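Local coordinates for protein alanine racemase (Acinetobacter baumannii, PDB 4QHR) that belongs to the alanine racemase family, pairing an N-terminal TIM-type barrel with a C-terminal beta-rich domain and carrying a covalently attached pyridoxal phosphate group, at residues L13-N16 against L17-K21; G63-I66 against R67-F71; D85-P88 against V89-Q93; I99-Q102 against Q103-E106; W107-K110 against H111-A114. All coordinates share one frame; numbering follows the deposited sequence.

Contact 1: L13-N16 against L17-K21; sequences LQYN and LNRVK
Tyr15 and Arg19, one turn apart on helix 10-23, are brought together by different first torsions. The tyrosine holds CG anti to its backbone nitrogen (chi1 -177°), whereas in Arg19 CG lies anti to the carbonyl carbon (chi1 -64°) and the chain bends twice more before the guanidinium. The two side chains then run side by side in the same direction, with Arg19 CG 3.9 Å from Tyr15 CE1. This is a glancing contact of the methylene with the phenol ring, and the guanidinium is turned 63° from the ring plane.

In the backbone of the same turn, Arg19 N donates to Tyr15 O at 2.9 Å. A water also donates to Tyr15 O at 2.9 Å and accepts from Asn18 ND2 at 3.0 Å. The same water sits over the centre of the Tyr15 ring, 3.3 Å above its plane. On the flank of the helix that faces the barrel, Leu17 and Val20 pack against Ile29 of strand 28-32.

The polar tips are spent outside these turns: Tyr15 OH bonds Asp229 OD1, Arg19 NE and NH2 reach the carbonyls of Asp229 and Leu228, and Asn16 OD1 accepts from Lys231 N. The polar ends of Tyr15 and Arg19 thus join helix 10-23 to residues 228-229 while the Arg19 methylenes lie against the ring, and the bridging water ties Asn18 to a carbonyl already used by the helix.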
loop_
_atom_site.group_PDB
_atom_site.type_symbol
_atom_site.label_atom_id
_atom_site.label_comp_id
_atom_site.label_asym_id
_atom_site.label_seq_id
_atom_site.Cartn_x
_atom_site.Cartn_y
_atom_site.Cartn_z
ATOM N N LEU A 13 2.327 -21.925 4.668
ATOM C CA LEU A 13 3.741 -21.536 4.737
ATOM C C LEU A 13 4.653 -22.745 4.944
ATOM O O LEU A 13 5.686 -22.844 4.289
ATOM C CB LEU A 13 4.034 -20.561 5.877
ATOM C CG LEU A 13 3.581 -19.139 5.676
ATOM C CD1 LEU A 13 3.465 -18.423 7.014
ATOM C CD2 LEU A 13 4.578 -18.410 4.788
ATOM N N GLN A 14 4.273 -23.641 5.861
ATOM C CA GLN A 14 5.091 -24.843 6.122
ATOM C C GLN A 14 5.150 -25.704 4.895
ATOM O O GLN A 14 6.160 -26.284 4.563
ATOM C CB GLN A 14 4.550 -25.699 7.274
ATOM C CG GLN A 14 4.544 -24.981 8.588
ATOM C CD GLN A 14 3.943 -25.799 9.720
ATOM O OE1 GLN A 14 2.889 -26.413 9.590
ATOM N NE2 GLN A 14 4.611 -25.780 10.852
ATOM N N TYR A 15 4.034 -25.820 4.230
ATOM C CA TYR A 15 3.963 -26.657 3.037
ATOM C C TYR A 15 4.891 -26.149 1.899
ATOM O O TYR A 15 5.558 -26.924 1.215
ATOM C CB TYR A 15 2.503 -26.691 2.559
ATOM C CG TYR A 15 2.261 -27.564 1.395
ATOM C CD1 TYR A 15 2.437 -27.091 0.088
ATOM C CD2 TYR A 15 1.855 -28.881 1.574
ATOM C CE1 TYR A 15 2.205 -27.924 -0.996
ATOM C CE2 TYR A 15 1.611 -29.696 0.495
ATOM C CZ TYR A 15 1.788 -29.219 -0.778
ATOM O OH TYR A 15 1.544 -30.037 -1.847
ATOM N N ASN A 16 4.872 -24.841 1.682
ATOM C CA ASN A 16 5.660 -24.243 0.604
ATOM C C ASN A 16 7.127 -24.300 0.946
ATOM O O ASN A 16 7.959 -24.492 0.076
ATOM C CB ASN A 16 5.203 -22.797 0.444
ATOM C CG ASN A 16 3.756 -22.683 0.027
ATOM O OD1 ASN A 16 3.200 -23.606 -0.606
ATOM N ND2 ASN A 16 3.145 -21.550 0.328
ATOM N N LEU A 17 7.465 -24.141 2.229
ATOM C CA LEU A 17 8.868 -24.310 2.649
ATOM C C LEU A 17 9.323 -25.754 2.361
ATOM O O LEU A 17 10.459 -25.984 1.892
ATOM C CB LEU A 17 9.049 -23.965 4.115
ATOM C CG LEU A 17 10.469 -24.117 4.667
ATOM C CD1 LEU A 17 11.524 -23.397 3.856
ATOM C CD2 LEU A 17 10.530 -23.670 6.103
ATOM N N ASN A 18 8.416 -26.702 2.595
ATOM C CA ASN A 18 8.686 -28.079 2.325
ATOM C C ASN A 18 8.837 -28.331 0.843
ATOM O O ASN A 18 9.630 -29.202 0.461
ATOM C CB ASN A 18 7.637 -29.015 2.945
ATOM C CG ASN A 18 8.057 -30.470 2.837
ATOM O OD1 ASN A 18 9.043 -30.880 3.466
ATOM N ND2 ASN A 18 7.381 -31.220 2.027
ATOM N N ARG A 19 8.108 -27.591 0.004
ATOM C CA ARG A 19 8.335 -27.638 -1.415
ATOM C C ARG A 19 9.759 -27.239 -1.798
ATOM O O ARG A 19 10.395 -27.886 -2.655
ATOM C CB ARG A 19 7.313 -26.819 -2.200
ATOM C CG ARG A 19 5.871 -27.325 -2.099
ATOM C CD ARG A 19 5.570 -28.508 -3.034
ATOM N NE ARG A 19 5.722 -28.061 -4.421
ATOM C CZ ARG A 19 6.597 -28.523 -5.309
ATOM N NH1 ARG A 19 7.449 -29.536 -5.026
ATOM N NH2 ARG A 19 6.600 -28.012 -6.544
ATOM N N VAL A 20 10.287 -26.202 -1.161
ATOM C CA VAL A 20 11.678 -25.842 -1.416
ATOM C C VAL A 20 12.612 -27.005 -1.150
ATOM O O VAL A 20 13.511 -27.289 -1.958
ATOM C CB VAL A 20 12.158 -24.613 -0.569
ATOM C CG1 VAL A 20 13.589 -24.260 -0.956
ATOM C CG2 VAL A 20 11.207 -23.434 -0.786
ATOM N N LYS A 21 12.425 -27.622 0.006
ATOM C CA LYS A 21 13.181 -28.800 0.400
ATOM C C LYS A 21 13.104 -29.963 -0.590
ATOM O O LYS A 21 14.094 -30.672 -0.811
ATOM C CB LYS A 21 12.738 -29.300 1.774
ATOM C CG LYS A 21 13.583 -30.454 2.229
ATOM C CD LYS A 21 13.284 -30.902 3.647
ATOM C CE LYS A 21 14.095 -32.163 3.915
ATOM N NZ LYS A 21 14.144 -32.373 5.378
HETATM O O HOH W 1 5.036 -29.742 0.850
#

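Contact 2: G63-I66 against R67-F71; sequences GLEI and RELGF
Ile66 O is the hub where helix 60-68 ends in a Schellman motif: Phe71 N donates to it at 3.2 Å in a fairly straight bond, and Leu69 N makes a weak one to the same oxygen. The positive phi of Gly70 (96°) turns the chain so that Phe71 N comes back to Ile66 O, and Gly70 N itself bonds Arg67 O at 2.9 Å. Before the turn the helix bonds are regular, with Glu68 N to Leu64 O the shortest across the two segments at 2.9 Å.

A side chain reinforces the ending. Arg67 bends at chi2 (-85°) and then extends, which carries NH1 to 2.9 Å from Phe71 O; the donor comes from above the carbonyl plane instead of along a lone pair. The other guanidinium nitrogens turn to backbone oxygens as well, NE to Gln93 O and NH2 to Gln73 O, so one arginine fastens the helix end to the chain leading on to strand 75-77 and to a neighbouring loop.

Packing follows from this course. Ile66 and Phe71 cross at about a right angle, and Ile66 also rests on Phe55 and Val57 of strand 54-57 and on Val75, packing the helix onto the sheet in this beta-alpha-beta crossover. Leu69 lies back over its own turn, CG 3.3 Å from Glu65 O. The Phe71 ring presents its edge to Ile66 O, while the branch methyl Ile66 CG2 touches Phe71 CB at 3.7 Å.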
loop_
_atom_site.group_PDB
_atom_site.type_symbol
_atom_site.label_atom_id
_atom_site.label_comp_id
_atom_site.label_asym_id
_atom_site.label_seq_id
_atom_site.Cartn_x
_atom_site.Cartn_y
_atom_site.Cartn_z
ATOM N N GLY A 63 16.265 -7.485 10.733
ATOM C CA GLY A 63 16.902 -8.497 11.514
ATOM C C GLY A 63 16.708 -8.333 13.017
ATOM O O GLY A 63 16.477 -9.306 13.706
ATOM N N LEU A 64 16.783 -7.101 13.505
ATOM C CA LEU A 64 16.542 -6.837 14.955
ATOM C C LEU A 64 15.093 -7.214 15.350
ATOM O O LEU A 64 14.810 -7.643 16.463
ATOM C CB LEU A 64 16.813 -5.353 15.252
ATOM C CG LEU A 64 18.314 -4.933 15.235
ATOM C CD1 LEU A 64 18.444 -3.437 15.392
ATOM C CD2 LEU A 64 19.127 -5.661 16.331
ATOM N N GLU A 65 14.150 -7.017 14.438
ATOM C CA GLU A 65 12.764 -7.426 14.704
ATOM C C GLU A 65 12.670 -8.957 14.905
ATOM O O GLU A 65 11.940 -9.467 15.756
ATOM C CB GLU A 65 11.873 -6.968 13.554
ATOM C CG GLU A 65 10.410 -7.074 13.845
ATOM C CD GLU A 65 9.515 -6.555 12.725
ATOM O OE1 GLU A 65 10.000 -6.346 11.578
ATOM O OE2 GLU A 65 8.305 -6.359 13.066
ATOM N N ILE A 66 13.359 -9.703 14.061
ATOM C CA ILE A 66 13.379 -11.162 14.183
ATOM C C ILE A 66 13.902 -11.564 15.574
ATOM O O ILE A 66 13.353 -12.470 16.242
ATOM C CB ILE A 66 14.248 -11.784 13.100
ATOM C CG1 ILE A 66 13.542 -11.607 11.736
ATOM C CG2 ILE A 66 14.525 -13.244 13.398
ATOM C CD1 ILE A 66 14.354 -12.050 10.545
ATOM N N ARG A 67 14.956 -10.897 15.995
ATOM C CA ARG A 67 15.639 -11.266 17.255
ATOM C C ARG A 67 14.759 -10.908 18.424
ATOM O O ARG A 67 14.630 -11.690 19.331
ATOM C CB ARG A 67 16.978 -10.575 17.367
ATOM C CG ARG A 67 18.036 -11.149 16.468
ATOM C CD ARG A 67 18.709 -12.339 17.116
ATOM N NE ARG A 67 19.751 -12.859 16.220
ATOM C CZ ARG A 67 19.558 -13.816 15.305
ATOM N NH1 ARG A 67 18.392 -14.431 15.161
ATOM N NH2 ARG A 67 20.535 -14.184 14.508
ATOM N N GLU A 68 14.178 -9.717 18.375
ATOM C CA GLU A 68 13.207 -9.234 19.383
ATOM C C GLU A 68 12.044 -10.184 19.539
ATOM O O GLU A 68 11.507 -10.318 20.661
ATOM C CB GLU A 68 12.716 -7.862 18.999
ATOM C CG GLU A 68 11.679 -7.233 19.883
ATOM C CD GLU A 68 11.420 -5.809 19.436
ATOM O OE1 GLU A 68 11.033 -5.622 18.243
ATOM O OE2 GLU A 68 11.652 -4.875 20.237
ATOM N N LEU A 69 11.669 -10.868 18.450
ATOM C CA LEU A 69 10.574 -11.841 18.507
ATOM C C LEU A 69 10.979 -13.190 19.073
ATOM O O LEU A 69 10.134 -14.105 19.170
ATOM C CB LEU A 69 9.886 -11.991 17.115
ATOM C CG LEU A 69 9.089 -10.782 16.645
ATOM C CD1 LEU A 69 8.697 -10.869 15.160
ATOM C CD2 LEU A 69 7.815 -10.675 17.472
ATOM N N GLY A 70 12.261 -13.329 19.454
ATOM C CA GLY A 70 12.771 -14.548 20.063
ATOM C C GLY A 70 13.445 -15.548 19.186
ATOM O O GLY A 70 13.878 -16.588 19.652
ATOM N N PHE A 71 13.581 -15.233 17.887
ATOM C CA PHE A 71 14.106 -16.210 16.957
ATOM C C PHE A 71 15.607 -16.098 16.935
ATOM O O PHE A 71 16.160 -14.939 16.896
ATOM C CB PHE A 71 13.458 -15.998 15.569
ATOM C CG PHE A 71 12.015 -16.352 15.559
ATOM C CD1 PHE A 71 11.093 -15.465 15.963
ATOM C CD2 PHE A 71 11.612 -17.621 15.221
ATOM C CE1 PHE A 71 9.748 -15.830 16.032
ATOM C CE2 PHE A 71 10.277 -17.983 15.258
ATOM C CZ PHE A 71 9.353 -17.096 15.650
#

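Contact 3: D85-P88 against V89-Q93; sequences DEMP and VAIEQ
Met87 and Ile91 lie one turn apart on helix 87-92 and meet through the ends of their chains. The methionine is folded, all three of its torsions near -60°, and its terminal CE comes to 4.3 Å from Ile91 CD1, a loose apolar touch. Ile91 places CG1 anti to its carbonyl carbon (chi1 -71°), so that this branch runs back over the preceding turn: CG1 is 3.3 Å and CD1 3.4 Å from Met87 O. The aliphatic arm thus lies beside a carbonyl that is already occupied, since Ile91 N donates to Met87 O at 3.0 Å.

Ala90 turns its methyl to the sheet, where it packs on Phe95 and Cys97 of strand 95-99. Val89 packs instead on Leu60 and Leu64 of helix 60-68, and its CB stands 3.6 Å from Glu86 O. That same oxygen accepts from Ala90 N in a nearly straight bond (177°). Pro88, early in the helix, exposes its ring; its own carbonyl accepts from Glu92 N at 3.0 Å.

Glu86 directs its carboxylate away from the helix: OE2 accepts from Phe82 N and from Met1 N of the second subunit, which brings this end of the helix to the dimer interface. Apolar groups thus join helix 87-92, the helix of the beta-alpha-beta unit between strands 75-77 and 95-99, to strand 95-99 and to the helices next to it, while the Glu86 carboxylate, gripped by amide and amino nitrogens, would probably keep its negative charge.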
loop_
_atom_site.group_PDB
_atom_site.type_symbol
_atom_site.label_atom_id
_atom_site.label_comp_id
_atom_site.label_asym_id
_atom_site.label_seq_id
_atom_site.Cartn_x
_atom_site.Cartn_y
_atom_site.Cartn_z
ATOM N N ASP A 85 28.408 2.074 11.723
ATOM C CA ASP A 85 27.934 1.803 13.100
ATOM C C ASP A 85 26.966 0.627 13.206
ATOM O O ASP A 85 26.625 0.218 14.289
ATOM C CB ASP A 85 27.393 3.073 13.773
ATOM C CG ASP A 85 26.127 3.601 13.144
ATOM O OD1 ASP A 85 25.563 3.019 12.193
ATOM O OD2 ASP A 85 25.692 4.696 13.623
ATOM N N GLU A 86 26.502 0.086 12.092
ATOM C CA GLU A 86 25.739 -1.169 12.121
ATOM C C GLU A 86 26.583 -2.384 12.348
ATOM O O GLU A 86 26.056 -3.410 12.779
ATOM C CB GLU A 86 24.935 -1.369 10.825
ATOM C CG GLU A 86 23.940 -0.262 10.486
ATOM C CD GLU A 86 23.326 -0.493 9.106
ATOM O OE1 GLU A 86 23.038 -1.667 8.799
ATOM O OE2 GLU A 86 23.125 0.456 8.344
ATOM N N MET A 87 27.888 -2.320 12.059
ATOM C CA MET A 87 28.749 -3.486 12.207
ATOM C C MET A 87 28.769 -4.135 13.604
ATOM O O MET A 87 28.643 -5.365 13.678
ATOM C CB MET A 87 30.201 -3.189 11.741
ATOM C CG MET A 87 30.311 -3.015 10.221
ATOM S SD MET A 87 29.749 -4.446 9.268
ATOM C CE MET A 87 30.915 -5.657 9.839
ATOM N N PRO A 88 28.923 -3.346 14.677
ATOM C CA PRO A 88 28.955 -3.965 16.027
ATOM C C PRO A 88 27.668 -4.673 16.352
ATOM O O PRO A 88 27.692 -5.731 17.007
ATOM C CB PRO A 88 29.187 -2.774 16.983
ATOM C CG PRO A 88 29.812 -1.720 16.152
ATOM C CD PRO A 88 29.272 -1.905 14.735
ATOM N N VAL A 89 26.543 -4.108 15.888
ATOM C CA VAL A 89 25.200 -4.674 16.154
ATOM C C VAL A 89 24.995 -5.981 15.385
ATOM O O VAL A 89 24.601 -6.998 15.954
ATOM C CB VAL A 89 24.072 -3.702 15.760
ATOM C CG1 VAL A 89 22.708 -4.295 16.068
ATOM C CG2 VAL A 89 24.236 -2.350 16.471
ATOM N N ALA A 90 25.314 -5.951 14.100
ATOM C CA ALA A 90 25.326 -7.148 13.278
ATOM C C ALA A 90 26.148 -8.269 13.879
ATOM O O ALA A 90 25.698 -9.397 13.955
ATOM C CB ALA A 90 25.819 -6.830 11.857
ATOM N N ILE A 91 27.357 -7.968 14.317
ATOM C CA ILE A 91 28.213 -8.965 14.903
ATOM C C ILE A 91 27.619 -9.539 16.202
ATOM O O ILE A 91 27.620 -10.765 16.412
ATOM C CB ILE A 91 29.611 -8.385 15.105
ATOM C CG1 ILE A 91 30.316 -8.196 13.745
ATOM C CG2 ILE A 91 30.432 -9.243 15.994
ATOM C CD1 ILE A 91 31.462 -7.180 13.843
ATOM N N GLU A 92 27.060 -8.673 17.026
ATOM C CA GLU A 92 26.553 -9.057 18.350
ATOM C C GLU A 92 25.316 -9.941 18.200
ATOM O O GLU A 92 25.155 -10.942 18.910
ATOM C CB GLU A 92 26.254 -7.802 19.166
ATOM C CG GLU A 92 25.448 -7.985 20.451
ATOM C CD GLU A 92 26.187 -8.731 21.553
ATOM O OE1 GLU A 92 25.471 -9.288 22.404
ATOM O OE2 GLU A 92 27.455 -8.778 21.598
ATOM N N GLN A 93 24.472 -9.582 17.252
ATOM C CA GLN A 93 23.280 -10.343 16.967
ATOM C C GLN A 93 23.497 -11.559 16.066
ATOM O O GLN A 93 22.529 -12.265 15.752
ATOM C CB GLN A 93 22.266 -9.419 16.306
ATOM C CG GLN A 93 21.807 -8.232 17.152
ATOM C CD GLN A 93 20.949 -8.681 18.309
ATOM O OE1 GLN A 93 20.475 -9.809 18.334
ATOM N NE2 GLN A 93 20.763 -7.812 19.276
#

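Contact 4: I99-Q102 against Q103-E106; sequences IHHQ and QQFE
Gln103 lies alongside His101, the N-cap residue of helix 102-110, where strand 95-99 of the barrel gives way to its helix. Its CB sits over one face of the imidazole, 4.0 Å from the ring centroid, in a CH-pi contact, and a water at the ring edge joins His101 NE2 to Gln103 OE1.

Gln104 does more. With CG anti to the carbonyl carbon (chi1 -77°) and an extended chain beyond, it reaches back past Ile99, and its OE1 accepts a hydrogen bond from His100 N at 2.8 Å, the donor nearly in line with the C=O bond. OE1 also stands over one face of the His100 ring, 3.1 Å above its plane, and the amide is perpendicular to the His101 ring. NE2 donates to the carbonyls of Glu79 and Val81, so both ends of this buried amide are bonded to backbone, tying the loop after one strand to the loop after another.

Phe105 N donates to His101 O at 3.2 Å. Its ring edge receives Ile99 CD1, and both residues pack on Leu147 of helix 139-149. His100 and His101 also pack on Ile241 of the second subunit.

Glu106 closes the turn twice, by its backbone N to Gln102 O at 2.9 Å and by its side chain. Gln102 NE2 donates at 3.2 Å to the anti side of Glu106 OE2, which lies in the Gln102 amide plane although the donor is 27° out of the carboxylate plane.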
loop_
_atom_site.group_PDB
_atom_site.type_symbol
_atom_site.label_atom_id
_atom_site.label_comp_id
_atom_site.label_asym_id
_atom_site.label_seq_id
_atom_site.Cartn_x
_atom_site.Cartn_y
_atom_site.Cartn_z
ATOM N N ILE A 99 28.442 -8.201 1.401
ATOM C CA ILE A 99 29.141 -7.011 0.958
ATOM C C ILE A 99 29.017 -6.914 -0.569
ATOM O O ILE A 99 29.095 -7.911 -1.296
ATOM C CB ILE A 99 30.635 -6.931 1.425
ATOM C CG1 ILE A 99 31.498 -8.007 0.794
ATOM C CG2 ILE A 99 30.724 -6.931 2.945
ATOM C CD1 ILE A 99 32.993 -7.765 0.930
ATOM N N HIS A 100 28.786 -5.704 -1.044
ATOM C CA HIS A 100 28.583 -5.487 -2.474
ATOM C C HIS A 100 29.438 -4.328 -3.038
ATOM O O HIS A 100 29.447 -4.133 -4.235
ATOM C CB HIS A 100 27.088 -5.304 -2.812
ATOM C CG HIS A 100 26.480 -4.106 -2.162
ATOM N ND1 HIS A 100 26.689 -2.825 -2.630
ATOM C CD2 HIS A 100 25.692 -3.993 -1.063
ATOM C CE1 HIS A 100 26.041 -1.977 -1.855
ATOM N NE2 HIS A 100 25.460 -2.655 -0.874
ATOM N N HIS A 101 30.153 -3.586 -2.206
ATOM C CA HIS A 101 30.977 -2.499 -2.715
ATOM C C HIS A 101 32.075 -2.183 -1.726
ATOM O O HIS A 101 32.035 -2.620 -0.544
ATOM C CB HIS A 101 30.108 -1.275 -3.156
ATOM C CG HIS A 101 29.399 -0.560 -2.040
ATOM N ND1 HIS A 101 29.004 0.755 -2.145
ATOM C CD2 HIS A 101 29.024 -0.963 -0.799
ATOM C CE1 HIS A 101 28.412 1.126 -1.027
ATOM N NE2 HIS A 101 28.423 0.109 -0.192
ATOM N N GLN A 102 33.071 -1.441 -2.211
ATOM C CA GLN A 102 34.329 -1.171 -1.501
ATOM C C GLN A 102 34.144 -0.642 -0.072
ATOM O O GLN A 102 34.791 -1.094 0.862
ATOM C CB GLN A 102 35.181 -0.198 -2.332
ATOM C CG GLN A 102 36.622 -0.010 -1.907
ATOM C CD GLN A 102 37.434 -1.292 -1.881
ATOM O OE1 GLN A 102 37.247 -2.204 -2.695
ATOM N NE2 GLN A 102 38.364 -1.360 -0.936
ATOM N N GLN A 103 33.198 0.278 0.093
ATOM C CA GLN A 103 32.902 0.850 1.385
ATOM C C GLN A 103 32.672 -0.253 2.421
ATOM O O GLN A 103 33.212 -0.220 3.532
ATOM C CB GLN A 103 31.633 1.697 1.216
ATOM C CG GLN A 103 31.042 2.171 2.494
ATOM C CD GLN A 103 30.106 3.322 2.319
ATOM O OE1 GLN A 103 28.869 3.143 2.240
ATOM N NE2 GLN A 103 30.662 4.521 2.283
ATOM N N GLN A 104 31.838 -1.230 2.073
ATOM C CA GLN A 104 31.480 -2.302 3.051
ATOM C C GLN A 104 32.654 -3.245 3.277
ATOM O O GLN A 104 32.858 -3.802 4.374
ATOM C CB GLN A 104 30.280 -3.099 2.541
ATOM C CG GLN A 104 28.932 -2.429 2.696
ATOM C CD GLN A 104 27.863 -3.121 1.863
ATOM O OE1 GLN A 104 28.161 -3.814 0.884
ATOM N NE2 GLN A 104 26.606 -2.934 2.236
ATOM N N PHE A 105 33.413 -3.447 2.222
ATOM C CA PHE A 105 34.645 -4.226 2.342
ATOM C C PHE A 105 35.540 -3.619 3.387
ATOM O O PHE A 105 36.006 -4.325 4.287
ATOM C CB PHE A 105 35.335 -4.304 1.001
ATOM C CG PHE A 105 36.671 -5.004 1.048
ATOM C CD1 PHE A 105 36.753 -6.371 1.214
ATOM C CD2 PHE A 105 37.831 -4.287 0.918
ATOM C CE1 PHE A 105 37.988 -7.020 1.211
ATOM C CE2 PHE A 105 39.054 -4.921 0.932
ATOM C CZ PHE A 105 39.138 -6.295 1.074
ATOM N N GLU A 106 35.745 -2.298 3.307
ATOM C CA GLU A 106 36.633 -1.616 4.267
ATOM C C GLU A 106 36.108 -1.746 5.673
ATOM O O GLU A 106 36.877 -2.045 6.590
ATOM C CB GLU A 106 36.862 -0.136 3.871
ATOM C CG GLU A 106 37.794 -0.051 2.652
ATOM C CD GLU A 106 37.705 1.254 1.892
ATOM O OE1 GLU A 106 37.088 2.211 2.408
ATOM O OE2 GLU A 106 38.215 1.308 0.742
HETATM O O HOH W 2 27.279 0.610 2.420
#

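Contact 5: W107-K110 against H111-A114; sequences WLIK and HKQA
His111 turns its imidazole back on the helix it has just left. Its CG is anti to the carbonyl carbon (chi1 -63°) and the ring stands on edge to Trp107 O, giving a 2.9 Å bond from ND1 that lies close to the ring plane. His111 N donates to the same oxygen at 3.1 Å from the other face of the carbonyl plane. Two donors of one residue therefore grip Trp107 O; they hold the ring's rotation and are consistent with a proton on ND1.

Lys110 lies alongside, pointing the same way, its CG 4.1 Å from His111 CE1, and carries NZ on to a salt bridge with Glu84. Lys112 uses the less common first torsion, CG between backbone N and carbonyl carbon (chi1 78°), which brings CG to 3.5 Å from Ile109 O. Lys112 N donates to that oxygen from well above its carbonyl plane, and so does a water that Lys112 NZ reaches weakly; NZ itself is paired with Glu150.

One non-helical residue, His111, thus ends helix 102-110 and serves as N-cap of helix 112-117, forming a one-residue junction between the two helices on the outer layer of the barrel domain.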
loop_
_atom_site.group_PDB
_atom_site.type_symbol
_atom_site.label_atom_id
_atom_site.label_comp_id
_atom_site.label_asym_id
_atom_site.label_seq_id
_atom_site.Cartn_x
_atom_site.Cartn_y
_atom_site.Cartn_z
ATOM N N TRP A 107 34.808 -1.556 5.863
ATOM C CA TRP A 107 34.241 -1.679 7.220
ATOM C C TRP A 107 34.362 -3.095 7.811
ATOM O O TRP A 107 34.589 -3.270 9.019
ATOM C CB TRP A 107 32.784 -1.272 7.227
ATOM C CG TRP A 107 32.532 0.154 6.826
ATOM C CD1 TRP A 107 33.399 1.211 6.894
ATOM C CD2 TRP A 107 31.291 0.682 6.302
ATOM N NE1 TRP A 107 32.786 2.356 6.417
ATOM C CE2 TRP A 107 31.489 2.060 6.071
ATOM C CE3 TRP A 107 30.035 0.117 6.016
ATOM C CZ2 TRP A 107 30.477 2.880 5.570
ATOM C CZ3 TRP A 107 29.035 0.937 5.510
ATOM C CH2 TRP A 107 29.268 2.303 5.305
ATOM N N LEU A 108 34.186 -4.101 6.966
ATOM C CA LEU A 108 34.236 -5.499 7.389
ATOM C C LEU A 108 35.645 -5.871 7.828
ATOM O O LEU A 108 35.851 -6.499 8.876
ATOM C CB LEU A 108 33.812 -6.411 6.250
ATOM C CG LEU A 108 33.894 -7.886 6.614
ATOM C CD1 LEU A 108 32.849 -8.281 7.684
ATOM C CD2 LEU A 108 33.719 -8.689 5.376
ATOM N N ILE A 109 36.633 -5.519 7.026
ATOM C CA ILE A 109 38.047 -5.769 7.423
ATOM C C ILE A 109 38.375 -5.069 8.727
ATOM O O ILE A 109 39.007 -5.634 9.609
ATOM C CB ILE A 109 39.030 -5.257 6.348
ATOM C CG1 ILE A 109 38.912 -6.070 5.073
ATOM C CG2 ILE A 109 40.485 -5.225 6.893
ATOM C CD1 ILE A 109 39.206 -7.530 5.197
ATOM N N LYS A 110 37.931 -3.839 8.843
ATOM C CA LYS A 110 38.046 -3.106 10.075
ATOM C C LYS A 110 37.539 -3.888 11.271
ATOM O O LYS A 110 38.185 -3.837 12.314
ATOM C CB LYS A 110 37.332 -1.766 9.979
ATOM C CG LYS A 110 37.493 -0.854 11.189
ATOM C CD LYS A 110 37.668 0.623 10.800
ATOM C CE LYS A 110 37.726 1.532 12.037
ATOM N NZ LYS A 110 36.379 1.835 12.615
ATOM N N HIS A 111 36.398 -4.584 11.143
ATOM C CA HIS A 111 35.823 -5.383 12.232
ATOM C C HIS A 111 36.060 -6.895 12.093
ATOM O O HIS A 111 35.334 -7.688 12.668
ATOM C CB HIS A 111 34.317 -5.122 12.346
ATOM C CG HIS A 111 33.991 -3.709 12.693
ATOM N ND1 HIS A 111 33.889 -2.725 11.737
ATOM C CD2 HIS A 111 33.804 -3.103 13.885
ATOM C CE1 HIS A 111 33.624 -1.571 12.325
ATOM N NE2 HIS A 111 33.559 -1.775 13.625
ATOM N N LYS A 112 37.118 -7.286 11.409
ATOM C CA LYS A 112 37.301 -8.689 11.065
ATOM C C LYS A 112 37.431 -9.634 12.266
ATOM O O LYS A 112 36.860 -10.706 12.263
ATOM C CB LYS A 112 38.482 -8.850 10.107
ATOM C CG LYS A 112 39.847 -8.793 10.754
ATOM C CD LYS A 112 40.919 -8.921 9.700
ATOM C CE LYS A 112 42.309 -8.644 10.252
ATOM N NZ LYS A 112 43.104 -7.921 9.202
ATOM N N GLN A 113 38.166 -9.245 13.305
ATOM C CA GLN A 113 38.391 -10.212 14.397
ATOM C C GLN A 113 37.091 -10.622 15.112
ATOM O O GLN A 113 36.813 -11.822 15.228
ATOM C CB GLN A 113 39.509 -9.765 15.332
ATOM C CG GLN A 113 40.866 -10.158 14.694
ATOM C CD GLN A 113 42.092 -9.422 15.203
ATOM O OE1 GLN A 113 43.164 -9.525 14.593
ATOM N NE2 GLN A 113 41.962 -8.669 16.299
ATOM N N ALA A 114 36.291 -9.649 15.517
ATOM C CA ALA A 114 35.007 -9.934 16.161
ATOM C C ALA A 114 34.019 -10.690 15.224
ATOM O O ALA A 114 33.371 -11.641 15.618
ATOM C CB ALA A 114 34.390 -8.641 16.655
HETATM O O HOH W 3 41.598 -5.534 10.562
HETATM O O HOH W 4 39.282 -6.645 13.760
#

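Overall arrangement
All five contacts follow in series through the N-terminal barrel domain, each on or next to a helix outside its parallel sheet. Contacts 2, 3 and 5 form a connected row: Leu64 CD2 of contact 2 lies 3.8 Å from Val89 CG1 of contact 3, and Met87 CB of contact 3 is 3.7 Å from His111 ND1 of contact 5. Contacts 4 and 5 share helix 102-110, their centres about 11 Å apart. Contact 1 stands alone, its nearest atoms about 11 Å from contact 2. Contact 2 has a link toward the cofactor: Ile66 packs on Val33, next in sequence to the pyridoxal-phosphate-modified Lys34. Contacts 3 and 4 also meet the second subunit.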